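Local structure of dihydrocoumarin hydrolase, AncDHCH1 (Pseudomonas sp., 6C2C) at residues Ile115-Met120 / Val141-Lys146; His119-His124 / Gly204-His209; Ile197-Ser202 / Thr210-Glu215. The protein probably hydrolyses the lactone dihydrocoumarin at a two-zinc site of the metallo-beta-lactamase superfamily and is apparently a reconstructed ancestor of methyl-parathion hydrolase. All blocks are in the same frame, centred on the assembly; numbering follows the deposited sequence. Where two conformers were deposited one is given.

Interaction 1: residues Ile115-Met120 / Val141-Lys146; sequences IYITHM and VRADQK. With ZN (zinc ion), chain D.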
loop_
_atom_site.group_PDB
_atom_site.type_symbol
_atom_site.label_atom_id
_atom_site.label_comp_id
_atom_site.label_asym_id
_atom_site.label_seq_id
_atom_site.Cartn_x
_atom_site.Cartn_y
_atom_site.Cartn_z
ATOM N N ILE A 115 -8.974 10.788 -1.846
ATOM C CA ILE A 115 -8.309 9.544 -1.440
ATOM C C ILE A 115 -8.333 8.647 -2.663
ATOM O O ILE A 115 -9.391 8.434 -3.254
ATOM C CB ILE A 115 -9.033 8.884 -0.251
ATOM C CG1 ILE A 115 -8.909 9.825 0.968
ATOM C CG2 ILE A 115 -8.405 7.491 0.009
ATOM C CD1 ILE A 115 -9.805 9.359 2.204
ATOM N N TYR A 116 -7.167 8.143 -3.068
ATOM C CA TYR A 116 -7.060 7.262 -4.236
ATOM C C TYR A 116 -6.704 5.859 -3.767
ATOM O O TYR A 116 -5.777 5.659 -2.995
ATOM C CB TYR A 116 -6.011 7.766 -5.242
ATOM C CG TYR A 116 -6.258 9.201 -5.697
ATOM C CD1 TYR A 116 -7.539 9.735 -5.779
ATOM C CD2 TYR A 116 -5.180 10.015 -5.987
ATOM C CE1 TYR A 116 -7.757 11.092 -6.208
ATOM C CE2 TYR A 116 -5.392 11.360 -6.405
ATOM C CZ TYR A 116 -6.683 11.854 -6.442
ATOM O OH TYR A 116 -6.799 13.203 -6.854
ATOM N N ILE A 117 -7.528 4.885 -4.150
ATOM C CA ILE A 117 -7.405 3.517 -3.677
ATOM C C ILE A 117 -6.762 2.675 -4.773
ATOM O O ILE A 117 -7.273 2.606 -5.907
ATOM C CB ILE A 117 -8.799 2.988 -3.319
ATOM C CG1 ILE A 117 -9.400 3.781 -2.156
ATOM C CG2 ILE A 117 -8.723 1.495 -3.048
ATOM C CD1 ILE A 117 -8.517 3.711 -0.878
ATOM N N THR A 118 -5.622 2.036 -4.469
ATOM C CA THR A 118 -4.999 1.214 -5.511
ATOM C C THR A 118 -5.866 -0.006 -5.833
ATOM O O THR A 118 -6.034 -0.353 -6.996
ATOM C CB THR A 118 -3.589 0.758 -5.076
ATOM O OG1 THR A 118 -3.662 -0.009 -3.846
ATOM C CG2 THR A 118 -2.632 1.960 -4.939
ATOM N N HIS A 119 -6.490 -0.587 -4.817
ATOM C CA HIS A 119 -7.397 -1.708 -4.986
ATOM C C HIS A 119 -8.138 -1.931 -3.680
ATOM O O HIS A 119 -7.687 -1.497 -2.614
ATOM C CB HIS A 119 -6.648 -2.983 -5.403
ATOM C CG HIS A 119 -5.669 -3.526 -4.399
ATOM N ND1 HIS A 119 -4.579 -2.808 -3.926
ATOM C CD2 HIS A 119 -5.609 -4.747 -3.806
ATOM C CE1 HIS A 119 -3.889 -3.563 -3.077
ATOM N NE2 HIS A 119 -4.465 -4.763 -3.005
ATOM N N MET A 120 -9.294 -2.599 -3.767
ATOM C CA MET A 120 -10.158 -2.671 -2.574
ATOM C C MET A 120 -9.914 -3.878 -1.681
ATOM O O MET A 120 -10.840 -4.352 -1.039
ATOM C CB MET A 120 -11.625 -2.602 -2.996
ATOM C CG MET A 120 -11.909 -1.244 -3.680
ATOM S SD MET A 120 -13.691 -1.081 -4.031
ATOM C CE MET A 120 -13.639 0.545 -4.800
ATOM N N VAL A 141 -13.487 9.847 -2.528
ATOM C CA VAL A 141 -12.688 8.636 -2.689
ATOM C C VAL A 141 -12.807 8.230 -4.143
ATOM O O VAL A 141 -13.911 8.267 -4.701
ATOM C CB VAL A 141 -13.227 7.528 -1.757
ATOM C CG1 VAL A 141 -12.499 6.207 -2.039
ATOM C CG2 VAL A 141 -13.105 7.917 -0.268
ATOM N N ARG A 142 -11.701 7.803 -4.765
ATOM C CA ARG A 142 -11.716 7.374 -6.157
ATOM C C ARG A 142 -11.001 6.046 -6.273
ATOM O O ARG A 142 -10.032 5.793 -5.558
ATOM C CB ARG A 142 -11.045 8.381 -7.073
ATOM C CG ARG A 142 -11.565 9.825 -6.863
ATOM C CD ARG A 142 -11.334 10.688 -8.083
ATOM N NE ARG A 142 -12.179 10.185 -9.187
ATOM C CZ ARG A 142 -12.135 10.740 -10.393
ATOM N NH1 ARG A 142 -11.347 11.826 -10.622
ATOM N NH2 ARG A 142 -12.884 10.223 -11.349
ATOM N N ALA A 143 -11.502 5.198 -7.183
ATOM C CA ALA A 143 -10.900 3.907 -7.482
ATOM C C ALA A 143 -11.428 3.488 -8.843
ATOM O O ALA A 143 -12.357 4.104 -9.382
ATOM C CB ALA A 143 -11.285 2.859 -6.427
ATOM N N ASP A 144 -10.798 2.489 -9.431
ATOM C CA ASP A 144 -11.261 2.079 -10.752
ATOM C C ASP A 144 -12.641 1.450 -10.667
ATOM O O ASP A 144 -12.917 0.630 -9.792
ATOM C CB ASP A 144 -10.278 1.081 -11.357
ATOM C CG ASP A 144 -10.523 0.877 -12.856
ATOM O OD1 ASP A 144 -11.356 0.025 -13.201
ATOM O OD2 ASP A 144 -9.923 1.528 -13.710
ATOM N N GLN A 145 -13.479 1.820 -11.631
ATOM C CA GLN A 145 -14.810 1.264 -11.786
ATOM C C GLN A 145 -14.829 -0.260 -11.773
ATOM O O GLN A 145 -15.779 -0.847 -11.239
ATOM C CB GLN A 145 -15.401 1.805 -13.080
ATOM C CG GLN A 145 -16.880 1.351 -13.226
ATOM C CD GLN A 145 -17.815 2.221 -12.467
ATOM O OE1 GLN A 145 -18.539 1.734 -11.557
ATOM N NE2 GLN A 145 -17.884 3.479 -12.834
ATOM N N LYS A 146 -13.831 -0.900 -12.343
ATOM C CA LYS A 146 -13.804 -2.346 -12.341
ATOM C C LYS A 146 -13.596 -2.980 -10.965
ATOM O O LYS A 146 -14.077 -4.019 -10.720
ATOM C CB LYS A 146 -12.747 -2.908 -13.259
ATOM C CG LYS A 146 -13.021 -2.730 -14.714
ATOM C CD LYS A 146 -11.842 -3.182 -15.535
ATOM C CE LYS A 146 -12.222 -3.044 -16.975
ATOM N NZ LYS A 146 -12.415 -4.384 -17.520
HETATM ZN ZN ZN D . -3.737 -6.563 -2.108
HETATM O O HOH W 1 -8.693 1.069 -8.021
HETATM O O HOH W 2 -3.697 -6.277 -0.246
HETATM O O HOH W 3 -2.863 -8.542 -1.564
#

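Interaction 2: residues His119-His124 / Gly204-His209; sequences HMHPDH and GHTPGH. With ZN (zinc ion), chain D; ZN (zinc ion), chain C.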
loop_
_atom_site.group_PDB
_atom_site.type_symbol
_atom_site.label_atom_id
_atom_site.label_comp_id
_atom_site.label_asym_id
_atom_site.label_seq_id
_atom_site.Cartn_x
_atom_site.Cartn_y
_atom_site.Cartn_z
ATOM N N HIS A 119 -6.490 -0.587 -4.817
ATOM C CA HIS A 119 -7.397 -1.708 -4.986
ATOM C C HIS A 119 -8.138 -1.931 -3.680
ATOM O O HIS A 119 -7.687 -1.497 -2.614
ATOM C CB HIS A 119 -6.648 -2.983 -5.403
ATOM C CG HIS A 119 -5.669 -3.526 -4.399
ATOM N ND1 HIS A 119 -4.579 -2.808 -3.926
ATOM C CD2 HIS A 119 -5.609 -4.747 -3.806
ATOM C CE1 HIS A 119 -3.889 -3.563 -3.077
ATOM N NE2 HIS A 119 -4.465 -4.763 -3.005
ATOM N N MET A 120 -9.294 -2.599 -3.767
ATOM C CA MET A 120 -10.158 -2.671 -2.574
ATOM C C MET A 120 -9.914 -3.878 -1.681
ATOM O O MET A 120 -10.840 -4.352 -1.039
ATOM C CB MET A 120 -11.625 -2.602 -2.996
ATOM C CG MET A 120 -11.909 -1.244 -3.680
ATOM S SD MET A 120 -13.691 -1.081 -4.031
ATOM C CE MET A 120 -13.639 0.545 -4.800
ATOM N N HIS A 121 -8.681 -4.306 -1.494
ATOM C CA HIS A 121 -8.378 -5.252 -0.446
ATOM C C HIS A 121 -8.465 -4.585 0.911
ATOM O O HIS A 121 -8.367 -3.353 1.031
ATOM C CB HIS A 121 -6.989 -5.852 -0.690
ATOM C CG HIS A 121 -6.975 -6.933 -1.730
ATOM N ND1 HIS A 121 -5.832 -7.448 -2.290
ATOM C CD2 HIS A 121 -8.002 -7.616 -2.319
ATOM C CE1 HIS A 121 -6.117 -8.394 -3.168
ATOM N NE2 HIS A 121 -7.434 -8.519 -3.194
ATOM N N PRO A 122 -8.681 -5.367 1.962
ATOM C CA PRO A 122 -9.000 -4.773 3.265
ATOM C C PRO A 122 -7.914 -3.910 3.829
ATOM O O PRO A 122 -8.232 -2.945 4.514
ATOM C CB PRO A 122 -9.214 -5.989 4.171
ATOM C CG PRO A 122 -8.519 -7.067 3.474
ATOM C CD PRO A 122 -8.778 -6.828 2.004
ATOM N N ASP A 123 -6.669 -4.223 3.549
ATOM C CA ASP A 123 -5.526 -3.470 4.055
ATOM C C ASP A 123 -5.264 -2.235 3.239
ATOM O O ASP A 123 -4.304 -1.522 3.523
ATOM C CB ASP A 123 -4.275 -4.345 4.074
ATOM C CG ASP A 123 -3.961 -5.027 2.689
ATOM O OD1 ASP A 123 -4.799 -5.579 1.979
ATOM O OD2 ASP A 123 -2.810 -5.002 2.334
ATOM N N HIS A 124 -6.160 -1.893 2.313
ATOM C CA HIS A 124 -6.074 -0.603 1.614
ATOM C C HIS A 124 -7.287 0.276 1.785
ATOM O O HIS A 124 -7.151 1.521 1.739
ATOM C CB HIS A 124 -5.814 -0.827 0.113
ATOM C CG HIS A 124 -4.561 -1.659 -0.093
ATOM N ND1 HIS A 124 -3.339 -1.128 -0.446
ATOM C CD2 HIS A 124 -4.351 -2.978 0.144
ATOM C CE1 HIS A 124 -2.423 -2.090 -0.439
ATOM N NE2 HIS A 124 -3.024 -3.224 -0.064
ATOM N N GLY A 204 -4.752 -6.739 -12.467
ATOM C CA GLY A 204 -4.306 -8.108 -12.336
ATOM C C GLY A 204 -4.421 -8.562 -10.911
ATOM O O GLY A 204 -5.092 -9.460 -10.652
ATOM N N HIS A 205 -3.706 -7.905 -10.022
ATOM C CA HIS A 205 -3.794 -8.234 -8.605
ATOM C C HIS A 205 -5.271 -8.228 -8.138
ATOM O O HIS A 205 -5.671 -9.015 -7.357
ATOM C CB HIS A 205 -2.949 -7.283 -7.785
ATOM C CG HIS A 205 -2.992 -7.543 -6.330
ATOM N ND1 HIS A 205 -2.510 -8.690 -5.760
ATOM C CD2 HIS A 205 -3.465 -6.794 -5.325
ATOM C CE1 HIS A 205 -2.692 -8.627 -4.467
ATOM N NE2 HIS A 205 -3.284 -7.497 -4.188
ATOM N N THR A 206 -5.985 -7.240 -8.662
ATOM C CA THR A 206 -7.444 -7.212 -8.634
ATOM C C THR A 206 -7.900 -6.705 -9.997
ATOM O O THR A 206 -7.119 -6.081 -10.709
ATOM C CB THR A 206 -7.976 -6.305 -7.516
ATOM O OG1 THR A 206 -7.649 -4.933 -7.825
ATOM C CG2 THR A 206 -7.441 -6.732 -6.146
ATOM N N PRO A 207 -9.197 -6.826 -10.319
ATOM C CA PRO A 207 -9.676 -6.402 -11.633
ATOM C C PRO A 207 -9.448 -4.937 -11.952
ATOM O O PRO A 207 -9.270 -4.588 -13.130
ATOM C CB PRO A 207 -11.176 -6.733 -11.562
ATOM C CG PRO A 207 -11.255 -7.895 -10.609
ATOM C CD PRO A 207 -10.172 -7.630 -9.556
ATOM N N GLY A 208 -9.463 -4.077 -10.919
ATOM C CA GLY A 208 -9.234 -2.646 -11.106
ATOM C C GLY A 208 -7.992 -2.130 -10.406
ATOM O O GLY A 208 -7.949 -0.920 -10.136
ATOM N N HIS A 209 -6.968 -2.984 -10.222
ATOM C CA HIS A 209 -5.789 -2.506 -9.506
ATOM C C HIS A 209 -5.158 -1.355 -10.299
ATOM O O HIS A 209 -4.993 -1.435 -11.525
ATOM C CB HIS A 209 -4.794 -3.657 -9.295
ATOM C CG HIS A 209 -3.596 -3.232 -8.474
ATOM N ND1 HIS A 209 -2.555 -2.503 -9.034
ATOM C CD2 HIS A 209 -3.315 -3.368 -7.159
ATOM C CE1 HIS A 209 -1.667 -2.232 -8.067
ATOM N NE2 HIS A 209 -2.099 -2.752 -6.940
HETATM ZN ZN ZN D . -3.737 -6.563 -2.108
HETATM ZN ZN ZN C . -2.242 -5.168 0.092
HETATM O O HOH W 4 -7.655 -10.555 -5.218
HETATM O O HOH W 2 -3.697 -6.277 -0.246
HETATM O O HOH W 3 -2.863 -8.542 -1.564
#

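Interaction 3: residues Ile197-Ser202 / Thr210-Glu215; sequences IKALAS and TTYVVE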
loop_
_atom_site.group_PDB
_atom_site.type_symbol
_atom_site.label_atom_id
_atom_site.label_comp_id
_atom_site.label_asym_id
_atom_site.label_seq_id
_atom_site.Cartn_x
_atom_site.Cartn_y
_atom_site.Cartn_z
ATOM N N ILE A 197 -1.122 14.297 -10.383
ATOM C CA ILE A 197 -1.391 12.881 -10.020
ATOM C C ILE A 197 -2.335 12.260 -11.062
ATOM O O ILE A 197 -3.457 12.754 -11.303
ATOM C CB ILE A 197 -1.999 12.734 -8.610
ATOM C CG1 ILE A 197 -1.160 13.523 -7.596
ATOM C CG2 ILE A 197 -2.056 11.264 -8.242
ATOM C CD1 ILE A 197 -1.776 13.450 -6.190
ATOM N N LYS A 198 -1.924 11.099 -11.584
ATOM C CA LYS A 198 -2.708 10.354 -12.566
ATOM C C LYS A 198 -2.866 8.919 -12.113
ATOM O O LYS A 198 -2.025 8.369 -11.386
ATOM C CB LYS A 198 -2.043 10.307 -13.957
ATOM C CG LYS A 198 -1.589 11.658 -14.494
ATOM C CD LYS A 198 -0.883 11.475 -15.835
ATOM C CE LYS A 198 -0.570 12.880 -16.407
ATOM N NZ LYS A 198 0.640 12.902 -17.306
ATOM N N ALA A 199 -4.020 8.367 -12.483
ATOM C CA ALA A 199 -4.270 6.944 -12.373
ATOM C C ALA A 199 -3.734 6.248 -13.608
ATOM O O ALA A 199 -3.949 6.716 -14.740
ATOM C CB ALA A 199 -5.770 6.681 -12.309
ATOM N N LEU A 200 -2.993 5.179 -13.384
ATOM C CA LEU A 200 -2.423 4.363 -14.426
ATOM C C LEU A 200 -2.909 2.903 -14.198
ATOM O O LEU A 200 -2.605 2.295 -13.246
ATOM C CB LEU A 200 -0.902 4.457 -14.409
ATOM C CG LEU A 200 -0.184 3.575 -15.409
ATOM C CD1 LEU A 200 -0.252 4.291 -16.746
ATOM C CD2 LEU A 200 1.248 3.358 -15.015
ATOM N N ALA A 201 -3.701 2.388 -15.119
ATOM C CA ALA A 201 -4.191 1.033 -14.927
ATOM C C ALA A 201 -3.068 0.014 -14.809
ATOM O O ALA A 201 -2.140 0.070 -15.536
ATOM C CB ALA A 201 -5.100 0.647 -16.067
ATOM N N SER A 202 -3.186 -0.878 -13.831
ATOM C CA SER A 202 -2.211 -1.933 -13.579
ATOM C C SER A 202 -3.010 -3.108 -13.047
ATOM O O SER A 202 -2.759 -3.622 -11.957
ATOM C CB SER A 202 -1.175 -1.480 -12.553
ATOM O OG SER A 202 -1.796 -1.075 -11.345
ATOM N N THR A 210 -4.817 -0.257 -9.585
ATOM C CA THR A 210 -4.409 0.988 -10.202
ATOM C C THR A 210 -3.136 1.478 -9.509
ATOM O O THR A 210 -3.032 1.436 -8.268
ATOM C CB THR A 210 -5.543 2.048 -10.104
ATOM O OG1 THR A 210 -6.705 1.524 -10.782
ATOM C CG2 THR A 210 -5.092 3.392 -10.778
ATOM N N THR A 211 -2.219 1.959 -10.349
ATOM C CA THR A 211 -0.990 2.637 -9.972
ATOM C C THR A 211 -1.245 4.132 -10.020
ATOM O O THR A 211 -1.956 4.615 -10.890
ATOM C CB THR A 211 0.066 2.251 -10.997
ATOM O OG1 THR A 211 0.379 0.860 -10.799
ATOM C CG2 THR A 211 1.338 3.125 -10.908
ATOM N N TYR A 212 -0.634 4.866 -9.098
ATOM C CA TYR A 212 -0.826 6.323 -9.115
ATOM C C TYR A 212 0.514 6.981 -9.372
ATOM O O TYR A 212 1.503 6.746 -8.635
ATOM C CB TYR A 212 -1.483 6.882 -7.834
ATOM C CG TYR A 212 -2.879 6.315 -7.700
ATOM C CD1 TYR A 212 -3.925 6.840 -8.487
ATOM C CD2 TYR A 212 -3.132 5.248 -6.859
ATOM C CE1 TYR A 212 -5.191 6.334 -8.441
ATOM C CE2 TYR A 212 -4.456 4.706 -6.790
ATOM C CZ TYR A 212 -5.446 5.235 -7.633
ATOM O OH TYR A 212 -6.773 4.760 -7.593
ATOM N N VAL A 213 0.532 7.843 -10.380
ATOM C CA VAL A 213 1.781 8.461 -10.851
ATOM C C VAL A 213 1.787 9.905 -10.377
ATOM O O VAL A 213 0.884 10.682 -10.728
ATOM C CB VAL A 213 1.888 8.397 -12.367
ATOM C CG1 VAL A 213 3.153 9.129 -12.831
ATOM C CG2 VAL A 213 1.753 6.928 -12.830
ATOM N N VAL A 214 2.752 10.261 -9.516
ATOM C CA VAL A 214 2.829 11.583 -8.903
ATOM C C VAL A 214 4.009 12.316 -9.502
ATOM O O VAL A 214 5.101 11.760 -9.528
ATOM C CB VAL A 214 3.037 11.457 -7.389
ATOM C CG1 VAL A 214 3.068 12.838 -6.739
ATOM C CG2 VAL A 214 1.918 10.543 -6.809
ATOM N N GLU A 215 3.809 13.516 -10.038
ATOM C CA GLU A 215 4.938 14.201 -10.673
ATOM C C GLU A 215 4.897 15.686 -10.378
ATOM O O GLU A 215 3.847 16.329 -10.474
ATOM C CB GLU A 215 4.965 13.990 -12.197
ATOM C CG GLU A 215 6.206 14.567 -12.793
ATOM C CD GLU A 215 6.546 13.983 -14.152
ATOM O OE1 GLU A 215 5.789 13.147 -14.677
ATOM O OE2 GLU A 215 7.601 14.349 -14.690
#

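Interaction 1: residues Ile115-Met120 / Val141-Lys146
I115 and Y116 pair in parallel with V141 and R142, joining strand 114-116 to strand 140-142, an edge strand of the six-stranded mixed sheet in the metallo-beta-lactamase fold. Two backbone bonds hold the pair: R142 N gives to I115 O at 2.8 Å and I117 N to R142 O at 3.0 Å, both nearly straight at the acceptor. Past these bonds the chains diverge and a water takes over, accepting from D144 N at 2.9 Å and probably donating to I117 O, which also accepts from the Y212 hydroxyl.

On one face of the sheet the Y116 ring and the R142 side chain lie side by side and run the same way, with CD1 of Y116 4.0 Å from CB of R142. The polar ends are satisfied by others: Y116 OH by E114, and the R142 guanidinium by the carbonyls of K185 (from NE) and P186 (from NH2). The other face is apolar, I115 meeting V141 and I117 CG1 lying against V141 CG1. A143 CB touches both I117 CB and M120 CE, which reach it from directions roughly at right angles; the extended chain of M120 (chi2 -174°) brings its CE to 3.7 Å from A143 CB.

Beyond the strands the two segments turn to other tasks. D144 caps helix 145-151, its OD1 accepting from K146 N, while its OD2 accepts from G189 N. H119 binds a zinc ion through NE2, and its ring is steadied from the other nitrogen: ND1 donates to T118 OG1 at 2.9 Å, within 9° of the ring plane.

Interaction 2: residues His119-His124 / Gly204-His209
H121 and H205 converge on one zinc ion, ND1 of H121 and NE2 of H205 each 2.3 Å from it, with H119 NE2 as third histidine ligand at 2.1 Å. H119, H121, D123 and H124 form the HxHxDH signature of the metallo-beta-lactamase superfamily; D226 and two waters complete the coordination of this zinc ion. Packing is tight around the metal: the H205 edge is turned to the H119 face in an offset edge-to-face pair, planes at 75°, while H209 lays CD2 over one face of H119, 3.5 Å from ND1 of H119. T206 wedges in beside them. Its CG2 sits over the H121 face, 3.8 Å from the ring centroid, a CH-pi contact, and its OG1, hydrogen-bonded to D147, lies close to CB of H119. H205 ND1 bonds to D245, a second-shell carboxylate that fixes the rotation of the ring.

Waters take over where side chains do not touch. At the H121 edge one accepts from H121 NE2 at 2.9 Å and donates, at longer range, to the H205 carbonyl. Between the metals another bridges the two zinc ions, 1.9 Å from each, and donates to D123 OD1; D123 OD2 and H124 NE2 hold the second zinc ion, with D226 and H273.

H121 is the N-cap of helix 122-125, helix 145-151 lies against H119 and T206, and segment 204-209 is the loop that joins strand 197-201 to strand 210-216.

Interaction 3: residues Ile197-Ser202 / Thr210-Glu215
L200 and T211 form a hydrogen-bonded pair in an antiparallel beta hairpin, strands 197-201 and 210-216, within the seven-stranded mixed sheet of the metallo-beta-lactamase fold. The axes of the short segments approach to 4.5 Å, their directions 147° apart.

Backbone bonds form two reciprocal couples. L200 N gives to T211 O at 2.8 Å and T211 N returns a bond to L200 O; K198 and V213 do the same, V213 N reaching K198 O at 2.8 Å with an N-H...O angle of 169°. Between these couples and at the ends, I197 with V214, A199 with Y212 and A201 with T210 are non-hydrogen-bonded pairs. The I197 CA-H is directed at V213 O.

Apolar contacts differ on the two faces. On one face A199 CB is 3.7 Å from T210 CG2 and 3.9 Å from Y212 CE1, while I197 CG2 meets V214 CG2. I197, A199, T210, Y212 and V214 are buried on this face, where F187 and L193 cover A199 and Y212. On the other face L200, exposed to solvent, runs beside T211 and sets its CB 4.0 Å from V213 CG2. K198 leads its amine away from this contact.

Side-chain polar bonding gathers at the loop end. T210 OG1 is bonded to the G208 carbonyl. The hydroxyl of S202, placed between its own backbone N and carbonyl carbon (chi1 57°), is hydrogen-bonded to H209 ND1 and to the T211 hydroxyl, either of the two hydroxyls being able to donate, with S202 OG and T211 OG1 3.0 Å apart.

In the fold
All three contacts belong to the metallo-beta-lactamase fold; interactions 1 and 2 include zinc ligands, while interaction 3 stands back from the metals. Interactions 1 and 2 have centres about 8 Å apart and share H119 and M120, where the chain leaves strand 114-116 for helix 122-125. Interaction 3 follows interaction 1 along the chain and interleaves with interaction 2; its centre is about 11 Å from that of interaction 1 and about 14 Å from that of interaction 2. The 204-209 loop closes the hairpin of interaction 3. Strand 210-216 meets segment 115-120 through the backbone of T118 and T210, linking the two main sheets. The zinc ligands here sit on loops and a short helix that follow strands of both sheets.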